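PDB 5HR4: MmeI from Methylophilus methylotrophus, which is a Type IIL restriction-modification enzyme that binds DNA and probably methylates the exocyclic amino group of adenine, with S-adenosyl-L-methionine as the methyl donor. Local coordinates for residues 721-724 / 725-728; 793-796 / 797-800; 174-178 / 179-183; 850-853 / 854-858; 186-189 / 190-194. All blocks are in the same frame, centred on the assembly; numbering follows the deposited sequence.

Contact 1: residues 721-724 / 725-728; sequences SSAK and PTRQ. With nucleotides of chain C.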
# COMPACT_ATOMS: atom_id res chain seq x y z
N SER A 721 3.28 24.20 16.13
CA SER A 721 3.83 23.04 15.44
C SER A 721 4.09 21.91 16.42
O SER A 721 4.05 22.09 17.63
CB SER A 721 5.13 23.39 14.73
OG SER A 721 5.62 22.27 14.01
N SER A 722 4.36 20.71 15.89
CA SER A 722 4.80 19.62 16.75
C SER A 722 6.28 19.30 16.62
O SER A 722 6.81 18.57 17.46
CB SER A 722 3.98 18.35 16.52
OG SER A 722 4.05 17.94 15.16
N ALA A 723 6.98 19.83 15.61
CA ALA A 723 8.41 19.57 15.47
C ALA A 723 9.19 20.66 16.20
O ALA A 723 9.09 21.84 15.86
CB ALA A 723 8.81 19.51 14.00
N LYS A 724 9.96 20.25 17.20
CA LYS A 724 10.70 21.22 18.00
C LYS A 724 11.48 22.23 17.16
O LYS A 724 11.48 23.42 17.53
CB LYS A 724 11.64 20.51 19.00
CG LYS A 724 12.30 21.46 19.99
CD LYS A 724 12.88 20.73 21.19
CE LYS A 724 14.26 20.16 20.89
NZ LYS A 724 14.81 19.37 22.04
N PRO A 725 12.15 21.86 16.07
CA PRO A 725 12.83 22.89 15.27
C PRO A 725 11.88 23.91 14.67
O PRO A 725 12.28 25.07 14.46
CB PRO A 725 13.54 22.07 14.18
CG PRO A 725 13.78 20.74 14.82
CD PRO A 725 12.55 20.50 15.65
N THR A 726 10.63 23.52 14.39
CA THR A 726 9.68 24.48 13.86
C THR A 726 9.27 25.49 14.94
O THR A 726 9.34 26.71 14.71
CB THR A 726 8.46 23.77 13.28
OG1 THR A 726 8.90 22.76 12.36
CG2 THR A 726 7.59 24.74 12.51
N ARG A 727 8.88 25.00 16.13
CA ARG A 727 8.65 25.87 17.29
C ARG A 727 9.82 26.83 17.50
O ARG A 727 9.64 28.05 17.53
CB ARG A 727 8.39 25.03 18.54
CG ARG A 727 7.06 24.27 18.51
CD ARG A 727 6.60 23.72 19.87
NE ARG A 727 7.53 22.74 20.43
CZ ARG A 727 7.57 21.44 20.11
NH1 ARG A 727 6.73 20.94 19.21
NH2 ARG A 727 8.47 20.64 20.68
N GLN A 728 11.05 26.29 17.60
CA GLN A 728 12.24 27.14 17.66
C GLN A 728 12.21 28.24 16.61
O GLN A 728 12.54 29.39 16.90
CB GLN A 728 13.50 26.29 17.50
CG GLN A 728 13.78 25.41 18.71
CD GLN A 728 15.12 24.69 18.65
OE1 GLN A 728 15.75 24.60 17.59
NE2 GLN A 728 15.56 24.16 19.78
P DG C 10 5.71 21.31 10.62
OP1 DG C 10 4.82 22.24 11.34
OP2 DG C 10 7.15 21.67 10.58
O5' DG C 10 5.61 19.80 11.14
C5' DG C 10 4.59 18.92 10.62
C4' DG C 10 5.02 17.45 10.63
O4' DG C 10 5.79 17.16 9.44
C3' DG C 10 5.91 17.02 11.80
O3' DG C 10 5.69 15.66 12.04
C2' DG C 10 7.31 17.26 11.25
C1' DG C 10 7.12 16.82 9.81
N9 DG C 10 8.04 17.45 8.87
C8 DG C 10 8.37 18.78 8.81
N7 DG C 10 9.21 19.07 7.85
C5 DG C 10 9.46 17.84 7.24
C6 DG C 10 10.28 17.53 6.13
O6 DG C 10 11.00 18.30 5.46
N1 DG C 10 10.24 16.15 5.83
C2 DG C 10 9.48 15.22 6.52
N2 DG C 10 9.56 13.96 6.11
N3 DG C 10 8.70 15.51 7.55
C4 DG C 10 8.74 16.84 7.86
P DA C 11 5.87 15.02 13.50
OP1 DA C 11 4.81 13.98 13.55
OP2 DA C 11 5.98 16.05 14.56
O5' DA C 11 7.28 14.30 13.40
C5' DA C 11 7.36 13.09 12.73
C4' DA C 11 8.75 12.90 12.25
O4' DA C 11 9.15 14.08 11.54
C3' DA C 11 9.76 12.71 13.36
O3' DA C 11 10.15 11.34 13.39
C2' DA C 11 10.93 13.68 13.01
C1' DA C 11 10.53 14.24 11.64
N9 DA C 11 10.82 15.67 11.42
C8 DA C 11 10.43 16.73 12.18
N7 DA C 11 10.79 17.90 11.70
C5 DA C 11 11.44 17.58 10.50
C6 DA C 11 12.05 18.36 9.49
N6 DA C 11 12.13 19.71 9.51
N1 DA C 11 12.59 17.70 8.45
C2 DA C 11 12.52 16.38 8.42
N3 DA C 11 11.98 15.55 9.29
C4 DA C 11 11.44 16.21 10.32
P DT C 12 11.21 10.81 14.46
OP1 DT C 12 11.15 9.33 14.47
OP2 DT C 12 10.99 11.59 15.71
O5' DT C 12 12.62 11.21 13.83
C5' DT C 12 13.09 10.53 12.72
C4' DT C 12 14.34 11.17 12.19
O4' DT C 12 14.05 12.53 11.79
C3' DT C 12 15.49 11.26 13.20
O3' DT C 12 16.58 10.53 12.70
C2' DT C 12 15.81 12.77 13.27
C1' DT C 12 15.22 13.28 11.96
N1 DT C 12 14.88 14.73 11.98
C2 DT C 12 15.14 15.50 10.87
O2 DT C 12 15.60 15.05 9.84
N3 DT C 12 14.83 16.82 11.00
C4 DT C 12 14.30 17.45 12.11
O4 DT C 12 14.05 18.64 12.13
C5 DT C 12 14.06 16.60 13.24
C7 DT C 12 13.49 17.17 14.50
C6 DT C 12 14.36 15.29 13.12

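Contact 2: residues 793-796 / 797-800; sequences MHNC and WMRN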
# COMPACT_ATOMS: atom_id res chain seq x y z
N MET A 793 20.34 10.30 -20.57
CA MET A 793 21.14 9.51 -19.63
C MET A 793 20.86 9.90 -18.19
O MET A 793 20.71 9.03 -17.32
CB MET A 793 22.62 9.70 -19.95
CG MET A 793 23.12 8.82 -21.06
SD MET A 793 22.97 7.08 -20.63
CE MET A 793 24.65 6.55 -21.01
N HIS A 794 20.81 11.20 -17.91
CA HIS A 794 20.53 11.64 -16.56
C HIS A 794 19.12 11.28 -16.16
O HIS A 794 18.89 10.73 -15.07
CB HIS A 794 20.76 13.15 -16.43
CG HIS A 794 20.43 13.68 -15.07
ND1 HIS A 794 21.10 13.28 -13.94
CD2 HIS A 794 19.48 14.56 -14.67
CE1 HIS A 794 20.59 13.89 -12.89
NE2 HIS A 794 19.61 14.67 -13.30
N ASN A 795 18.14 11.56 -17.04
CA ASN A 795 16.74 11.23 -16.75
C ASN A 795 16.54 9.73 -16.60
O ASN A 795 15.69 9.28 -15.82
CB ASN A 795 15.83 11.77 -17.84
CG ASN A 795 15.59 13.26 -17.73
OD1 ASN A 795 14.79 13.71 -16.92
ND2 ASN A 795 16.27 14.04 -18.56
N CYS A 796 17.30 8.93 -17.33
CA CYS A 796 17.24 7.50 -17.10
C CYS A 796 17.76 7.16 -15.71
O CYS A 796 17.21 6.29 -15.01
CB CYS A 796 18.02 6.77 -18.19
SG CYS A 796 18.26 5.07 -17.81
N TRP A 797 18.82 7.85 -15.27
CA TRP A 797 19.32 7.66 -13.92
C TRP A 797 18.28 8.06 -12.89
O TRP A 797 17.89 7.25 -12.04
CB TRP A 797 20.62 8.44 -13.73
CG TRP A 797 21.28 8.16 -12.43
CD1 TRP A 797 21.34 8.97 -11.34
CD2 TRP A 797 21.97 6.96 -12.08
NE1 TRP A 797 22.04 8.36 -10.34
CE2 TRP A 797 22.44 7.12 -10.76
CE3 TRP A 797 22.25 5.77 -12.76
CZ2 TRP A 797 23.16 6.13 -10.10
CZ3 TRP A 797 22.97 4.80 -12.11
CH2 TRP A 797 23.42 4.98 -10.79
N MET A 798 17.80 9.31 -12.96
CA MET A 798 16.71 9.77 -12.10
C MET A 798 15.55 8.76 -12.04
O MET A 798 15.02 8.50 -10.95
CB MET A 798 16.21 11.12 -12.60
CG MET A 798 14.96 11.64 -11.90
SD MET A 798 13.39 11.02 -12.55
CE MET A 798 13.44 11.54 -14.26
N ARG A 799 15.15 8.20 -13.19
CA ARG A 799 14.04 7.25 -13.26
C ARG A 799 14.31 5.98 -12.46
O ARG A 799 13.37 5.36 -11.95
CB ARG A 799 13.77 6.84 -14.70
CG ARG A 799 12.61 7.54 -15.38
CD ARG A 799 12.57 7.15 -16.85
NE ARG A 799 12.41 8.36 -17.65
CZ ARG A 799 13.32 8.86 -18.48
NH1 ARG A 799 14.48 8.26 -18.67
NH2 ARG A 799 13.04 9.97 -19.13
N ASN A 800 15.57 5.57 -12.37
CA ASN A 800 15.90 4.27 -11.79
C ASN A 800 16.33 4.33 -10.32
O ASN A 800 15.92 3.46 -9.54
CB ASN A 800 17.00 3.62 -12.62
CG ASN A 800 16.44 2.99 -13.84
OD1 ASN A 800 15.97 1.86 -13.80
ND2 ASN A 800 16.46 3.72 -14.95

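Contact 3: residues 174-178 / 179-183; sequences DTLKL and VGYEG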
# COMPACT_ATOMS: atom_id res chain seq x y z
N ASP A 174 -21.47 0.48 15.40
CA ASP A 174 -21.17 1.75 16.06
C ASP A 174 -22.37 2.28 16.84
O ASP A 174 -22.20 2.97 17.85
CB ASP A 174 -20.70 2.79 15.04
CG ASP A 174 -19.33 2.46 14.45
OD1 ASP A 174 -18.53 1.72 15.09
OD2 ASP A 174 -19.04 2.94 13.33
N THR A 175 -23.60 1.98 16.39
CA THR A 175 -24.78 2.36 17.15
C THR A 175 -24.83 1.63 18.50
O THR A 175 -25.13 2.23 19.53
CB THR A 175 -26.03 2.05 16.34
OG1 THR A 175 -25.87 2.60 15.03
CG2 THR A 175 -27.28 2.64 16.99
N LEU A 176 -24.56 0.32 18.48
CA LEU A 176 -24.38 -0.42 19.72
C LEU A 176 -23.20 0.12 20.52
O LEU A 176 -23.29 0.26 21.75
CB LEU A 176 -24.19 -1.89 19.41
CG LEU A 176 -25.47 -2.72 19.47
CD1 LEU A 176 -25.26 -4.04 18.75
CD2 LEU A 176 -25.83 -2.94 20.94
N LYS A 177 -22.09 0.43 19.86
CA LYS A 177 -20.95 0.94 20.61
C LYS A 177 -21.33 2.21 21.36
O LYS A 177 -20.97 2.37 22.53
CB LYS A 177 -19.75 1.20 19.68
CG LYS A 177 -18.48 1.62 20.42
CD LYS A 177 -17.25 1.65 19.53
CE LYS A 177 -17.35 2.77 18.52
NZ LYS A 177 -16.25 3.77 18.68
N LEU A 178 -22.11 3.09 20.74
CA LEU A 178 -22.37 4.39 21.35
C LEU A 178 -23.21 4.30 22.61
O LEU A 178 -23.16 5.21 23.44
CB LEU A 178 -23.05 5.33 20.35
CG LEU A 178 -22.13 5.87 19.24
CD1 LEU A 178 -22.73 7.11 18.58
CD2 LEU A 178 -20.71 6.17 19.76
N VAL A 179 -23.99 3.23 22.80
CA VAL A 179 -24.78 3.11 24.02
C VAL A 179 -24.00 2.39 25.11
O VAL A 179 -24.54 2.11 26.18
CB VAL A 179 -26.13 2.41 23.77
CG1 VAL A 179 -26.81 2.99 22.54
CG2 VAL A 179 -25.96 0.88 23.67
N GLY A 180 -22.73 2.09 24.84
CA GLY A 180 -21.83 1.51 25.83
C GLY A 180 -21.61 0.02 25.74
O GLY A 180 -21.05 -0.56 26.67
N TYR A 181 -22.07 -0.63 24.66
CA TYR A 181 -21.79 -2.04 24.43
C TYR A 181 -20.53 -2.11 23.57
O TYR A 181 -20.58 -2.15 22.34
CB TYR A 181 -22.96 -2.75 23.78
CG TYR A 181 -22.89 -4.24 23.98
CD1 TYR A 181 -23.49 -4.83 25.08
CD2 TYR A 181 -22.22 -5.05 23.07
CE1 TYR A 181 -23.42 -6.18 25.29
CE2 TYR A 181 -22.15 -6.42 23.26
CZ TYR A 181 -22.76 -6.97 24.38
OH TYR A 181 -22.71 -8.33 24.60
N GLU A 182 -19.40 -2.11 24.25
CA GLU A 182 -18.10 -1.77 23.69
C GLU A 182 -17.19 -2.98 23.80
O GLU A 182 -17.48 -3.93 24.51
CB GLU A 182 -17.49 -0.58 24.46
N GLY A 183 -16.07 -2.92 23.11
CA GLY A 183 -15.03 -3.88 23.39
C GLY A 183 -15.32 -5.29 22.87
O GLY A 183 -16.04 -5.51 21.88

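Contact 4: residues 850-853 / 854-858; sequences ESLA and GLYDP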
# COMPACT_ATOMS: atom_id res chain seq x y z
N GLU A 850 3.83 28.98 -24.62
CA GLU A 850 3.79 27.57 -24.23
C GLU A 850 4.55 27.46 -22.91
O GLU A 850 5.71 27.87 -22.83
CB GLU A 850 4.40 26.67 -25.31
CG GLU A 850 3.72 25.29 -25.48
CD GLU A 850 2.35 25.38 -26.16
OE1 GLU A 850 2.18 26.28 -27.00
OE2 GLU A 850 1.44 24.58 -25.84
N SER A 851 3.89 26.93 -21.88
CA SER A 851 4.57 26.60 -20.64
C SER A 851 5.52 25.43 -20.87
O SER A 851 5.44 24.73 -21.89
CB SER A 851 3.55 26.26 -19.54
OG SER A 851 3.08 24.92 -19.65
N LEU A 852 6.44 25.21 -19.94
CA LEU A 852 7.31 24.05 -20.08
C LEU A 852 6.51 22.76 -20.06
O LEU A 852 6.92 21.76 -20.67
CB LEU A 852 8.37 24.01 -18.98
CG LEU A 852 9.48 25.05 -19.11
CD1 LEU A 852 10.44 24.97 -17.93
CD2 LEU A 852 10.20 24.84 -20.43
N ALA A 853 5.35 22.76 -19.39
CA ALA A 853 4.50 21.57 -19.45
C ALA A 853 4.05 21.32 -20.88
O ALA A 853 4.21 20.21 -21.40
CB ALA A 853 3.31 21.73 -18.51
N GLY A 854 3.52 22.35 -21.54
CA GLY A 854 3.04 22.18 -22.90
C GLY A 854 4.13 21.78 -23.87
O GLY A 854 3.89 21.01 -24.80
N LEU A 855 5.36 22.26 -23.65
CA LEU A 855 6.46 21.93 -24.54
C LEU A 855 7.02 20.54 -24.29
O LEU A 855 7.54 19.92 -25.22
CB LEU A 855 7.58 22.95 -24.42
CG LEU A 855 7.37 24.22 -25.25
CD1 LEU A 855 8.08 25.40 -24.63
CD2 LEU A 855 7.89 23.98 -26.64
N TYR A 856 6.93 20.04 -23.06
CA TYR A 856 7.53 18.74 -22.74
C TYR A 856 6.52 17.63 -22.52
O TYR A 856 6.91 16.51 -22.15
CB TYR A 856 8.44 18.87 -21.52
CG TYR A 856 9.82 19.40 -21.86
CD1 TYR A 856 10.01 20.74 -22.17
CD2 TYR A 856 10.92 18.56 -21.89
CE1 TYR A 856 11.28 21.22 -22.49
CE2 TYR A 856 12.18 19.03 -22.20
CZ TYR A 856 12.36 20.36 -22.50
OH TYR A 856 13.62 20.80 -22.81
N ASP A 857 5.25 17.88 -22.75
CA ASP A 857 4.33 16.77 -22.97
C ASP A 857 4.72 16.06 -24.26
O ASP A 857 4.82 16.71 -25.31
CB ASP A 857 2.92 17.32 -23.04
CG ASP A 857 1.93 16.31 -23.56
OD1 ASP A 857 2.20 15.08 -23.50
OD2 ASP A 857 0.86 16.76 -24.04
N PRO A 858 4.99 14.75 -24.24
CA PRO A 858 5.52 14.10 -25.46
C PRO A 858 4.49 13.91 -26.58
O PRO A 858 4.88 13.75 -27.74
CB PRO A 858 6.06 12.76 -24.94
CG PRO A 858 5.32 12.51 -23.69
CD PRO A 858 5.05 13.86 -23.07

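Contact 5: residues 186-189 / 190-194; sequences LELY and LVRLL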
# COMPACT_ATOMS: atom_id res chain seq x y z
N LEU A 186 -18.77 -6.49 22.15
CA LEU A 186 -19.30 -5.91 20.92
C LEU A 186 -18.82 -6.67 19.68
O LEU A 186 -19.63 -7.13 18.88
CB LEU A 186 -18.93 -4.43 20.85
CG LEU A 186 -19.37 -3.72 19.57
CD1 LEU A 186 -20.89 -3.64 19.49
CD2 LEU A 186 -18.74 -2.35 19.48
N GLU A 187 -17.50 -6.84 19.55
CA GLU A 187 -16.93 -7.49 18.38
C GLU A 187 -17.50 -8.89 18.18
O GLU A 187 -17.82 -9.28 17.04
CB GLU A 187 -15.41 -7.57 18.49
CG GLU A 187 -14.71 -6.36 19.10
CD GLU A 187 -15.00 -5.04 18.38
OE1 GLU A 187 -14.57 -3.98 18.90
OE2 GLU A 187 -15.65 -5.07 17.31
N LEU A 188 -17.61 -9.67 19.25
CA LEU A 188 -18.11 -11.03 19.11
C LEU A 188 -19.63 -11.08 19.01
O LEU A 188 -20.17 -11.96 18.34
CB LEU A 188 -17.60 -11.89 20.26
CG LEU A 188 -18.06 -13.32 20.54
CD1 LEU A 188 -18.03 -14.22 19.32
CD2 LEU A 188 -17.16 -13.88 21.60
N TYR A 189 -20.33 -10.15 19.66
CA TYR A 189 -21.77 -10.06 19.46
C TYR A 189 -22.08 -9.92 17.97
O TYR A 189 -22.93 -10.64 17.43
CB TYR A 189 -22.34 -8.87 20.23
CG TYR A 189 -23.82 -8.93 20.54
CD1 TYR A 189 -24.76 -8.48 19.62
CD2 TYR A 189 -24.27 -9.40 21.77
CE1 TYR A 189 -26.11 -8.52 19.90
CE2 TYR A 189 -25.62 -9.45 22.06
CZ TYR A 189 -26.54 -9.01 21.12
OH TYR A 189 -27.90 -9.05 21.42
N LEU A 190 -21.36 -9.03 17.29
CA LEU A 190 -21.72 -8.68 15.93
C LEU A 190 -21.36 -9.80 14.96
O LEU A 190 -22.18 -10.22 14.13
CB LEU A 190 -21.02 -7.38 15.54
CG LEU A 190 -21.66 -6.64 14.37
CD1 LEU A 190 -22.84 -5.76 14.83
CD2 LEU A 190 -20.61 -5.84 13.61
N VAL A 191 -20.15 -10.32 15.09
CA VAL A 191 -19.73 -11.47 14.30
C VAL A 191 -20.65 -12.68 14.54
O VAL A 191 -20.91 -13.46 13.63
CB VAL A 191 -18.26 -11.75 14.62
CG1 VAL A 191 -18.06 -13.12 15.28
CG2 VAL A 191 -17.37 -11.54 13.39
N ARG A 192 -21.20 -12.83 15.75
CA ARG A 192 -22.24 -13.84 15.94
C ARG A 192 -23.48 -13.53 15.10
O ARG A 192 -23.98 -14.41 14.38
CB ARG A 192 -22.60 -13.97 17.42
CG ARG A 192 -21.58 -14.76 18.23
CD ARG A 192 -21.78 -14.50 19.72
NE ARG A 192 -20.95 -15.38 20.53
CZ ARG A 192 -21.25 -15.73 21.78
NH1 ARG A 192 -22.37 -15.29 22.34
NH2 ARG A 192 -20.45 -16.55 22.45
N LEU A 193 -24.00 -12.30 15.19
CA LEU A 193 -25.13 -11.92 14.34
C LEU A 193 -24.84 -12.19 12.87
O LEU A 193 -25.72 -12.61 12.12
CB LEU A 193 -25.44 -10.44 14.53
CG LEU A 193 -25.86 -10.12 15.95
CD1 LEU A 193 -25.79 -8.62 16.12
CD2 LEU A 193 -27.26 -10.63 16.17
N LEU A 194 -23.61 -11.92 12.45
CA LEU A 194 -23.26 -12.15 11.06
C LEU A 194 -23.46 -13.60 10.69
O LEU A 194 -24.01 -13.92 9.63
CB LEU A 194 -21.82 -11.73 10.82
CG LEU A 194 -21.35 -11.87 9.39
CD1 LEU A 194 -22.20 -11.00 8.48
CD2 LEU A 194 -19.88 -11.48 9.34

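Contact 1: residues 721-724 / 725-728
S721 and T726 touch where an ST turn leads into helix 724-729, A723 taking the N-cap position, and this corner of the target recognition domain holds the bound DNA. The phosphate bonds come first. S721 OG donates to OP1 of DG10 of chain C at 2.8 Å, and T726 OG1 donates to OP2 of DG10 of chain C at 2.7 Å, so both non-bridging oxygens of one phosphate are gripped. S722 OG takes the next phosphate, at OP2 of DA11 of chain C, 2.8 Å away. S721 OG also accepts from A723 N, the bond that closes the ST turn and probably helps fix the hydroxyl. T726 keeps OG1 beside its backbone N (chi1 -52°), facing the DNA, and CG2 opposite that N, 3.6 Å from S721 CB.

Within the protein, Q728 N makes a nearly straight bond (173°) to K724 O, and A723 O accepts from R727 N as well as, weakly, from T726 N. The R727 chain, bent at chi3 (-62°), doubles back so that NH1 gives weak bonds to S721 O and S722 O at the guanidinium edge, while K724 CA lies over one face.

Against the bases the contacts are by packing: A723 CB approaches N7 of DA11 of chain C, and P725 CG lies 3.6 Å from the methyl C7 of DT12 of chain C.

Contact 2: residues 793-796 / 797-800
Successive turns of helix 792-801, in the target recognition domain, bring N795 and C796 against M798, R799 and N800. The N800 amide folds back on its own helix: ND2 donates to C796 O at 2.7 Å, nearly straight at 168°, with the oxygen in the amide plane. N800 N reaches the same oxygen only weakly, so the side chain supplies the firmer bond. C796 SG packs 3.6 Å from N800 ND2.

On another side of the helix the bent R799 chain brings its guanidinium back so that N795 O lies over one face, 3.2 Å above the plane and nearer the border of the group than its middle, while NH2 is 3.6 Å from N795 CB. The charge itself is met by E888, in a salt bridge with NH1. M798, bent at chi2 (-84°), curls its methyl CE toward N795 OD1 at 3.7 Å, an oxygen that accepts from I760 N.

W797 points out of the helix. Its NE1 is hydrogen-bonded to T819 OG1, and its ring meets F820 and, on helix 888-903, F896, while M793 reaches D877 and Y880 of helix 863-880, so helix 792-801 packs against two C-terminal helices.

Contact 3: residues 174-178 / 179-183
L176 and Y181 run alongside one another in the same direction, where helix 163-178 gives out and the chain turns toward helix 183-200. This is the close-packed part. L176 O is held twice, by V179 N at 3.2 Å and by Y181 N at 3.3 Å, the two donors coming from opposite faces of the carbonyl plane. K177 O accepts from G180 N at 2.9 Å, the donor standing above the plane of that carbonyl. Beside these bonds, L176 CD2 touches Y181 CB at 4.0 Å, and K177 CA makes a CA-H...O contact with Y181 O at 3.6 Å. With CG anti to the backbone N (chi1 -160°), the Y181 ring swings away from the turn into the protein, where OH bonds to P267 O and the ring meets Y189 edge-to-face. L176 is buried too, against L186, A269 and M275.

The other side is looser and faces solvent. K177, L178, V179 and G180 are all exposed there, and V179 merely bends its methyls back over the last turn, CG1 lying 3.5 Å from T175 O and CG2 near L176 O.

G180 makes the reversal possible. At its phi of 100° a CB would collide with V179 O, so the position suits glycine. Positive phi at the first non-helical residue, the bond from G180 N to K177 O, the longer-span bond from Y181 N to L176 O and the apolar pair straddling the turn together make a Schellman motif, the classic C-terminal cap of a helix.

Contact 4: residues 850-853 / 854-858
Y856 leans back along the carbonyl of L852, one turn earlier, where its backbone N is bonded to L852 O, and its side chain can be followed outward. CB rests 3.4 Å from L852 O, CG lies 3.9 Å from L852 O, and CD1 is still 3.6 Å from the same oxygen, which lies near the plane of the ring, at its edge. Further out, CE1 touches L852 CD2 at 4.3 Å, an apolar contact. At the tip, OH is hydrogen-bonded to R844 NH2 and to H869 NE2, so the buried hydroxyl has two partners, and the H869 ring meets the tyrosine ring at a steep angle.

All this hangs on the short helix 852-856 of the C-terminal domain, with S851 as its N-cap. S851 OG, turned in between its backbone N and carbonyl carbon (chi1 81°), accepts from G854 N at 3.2 Å and 165°. With an alanine at this cap, G854 N would probably lose its side-chain acceptor and the first turn would be less firmly capped. S851 O takes L855 N at 3.0 Å, and A853 O closes the far end by accepting from D857 N at 2.9 Å and weakly from Y856 N.

Ahead of the cap, E850 passes across L855, its CG lying 3.8 Å from L855 CG. L852 packs on F682 of helix 679-683, and A853 is joined to I683 there through the backbone.

Contact 5: residues 186-189 / 190-194
L188 and R192 pass each other at a slant on one side of helix 183-200, and Y189 and L193 make a similar pair on another. R192 sets its CG beside the backbone N (chi1 -78°) and then runs extended to NE, which takes the chain back over the preceding turn: its CD passes 3.3 Å from L188 O, and NE comes 3.4 Å from L188 CD1. L188, with CG anti to its backbone N (chi1 172°), offers that methyl at an angle to the guanidinium and also reaches V191 CG1 at 4.2 Å. In the second pair, L193 CD1 comes at the Y189 ring aslant, 3.7 Å from CD1 of the tyrosine. The backbone beneath is regular helix, with R192 N bonded to L188 O at 2.9 Å and L193 N to Y189 O at 3.0 Å.

These residues belong to the helicase spacer domain. E187 and L190 touch F417 of helix 416-440, while L193 is about 8 Å, side chain to side chain, from C283, a calcium ligand.

R192 is buried, yet its polar end has partners: NE donates to L261 O, NH2 to E264 O, and F233 makes a cation-pi contact. A leucine in its place would probably leave those two carbonyl oxygens without their donors and F233 without its cation. The guanidinium thus ties the helix to the chain around 261-264 through neutral carbonyls and an aromatic ring, which is likely to ease the cost of burying its charge.

Along the chain the order is contact 3, contact 5, contact 1, contact 2, contact 4. Contacts 3 and 5 touch, their centres 12 Å apart: the cap at the end of helix 163-178 folds onto the next helix, 183-200, with K177 and the backbone oxygen of Y181 packing on L186. Contacts 1 and 2 share the target recognition domain but lie 36 Å apart between centres, contact 1 gripping the DNA. Contact 4, in the C-terminal domain, comes within about 7 Å of contact 2 at the nearest atoms. The 53 to 57 Å between centres separating contacts 2 and 4 from contacts 3 and 5, across the chain's centre, shows how widely this multidomain enzyme is spread.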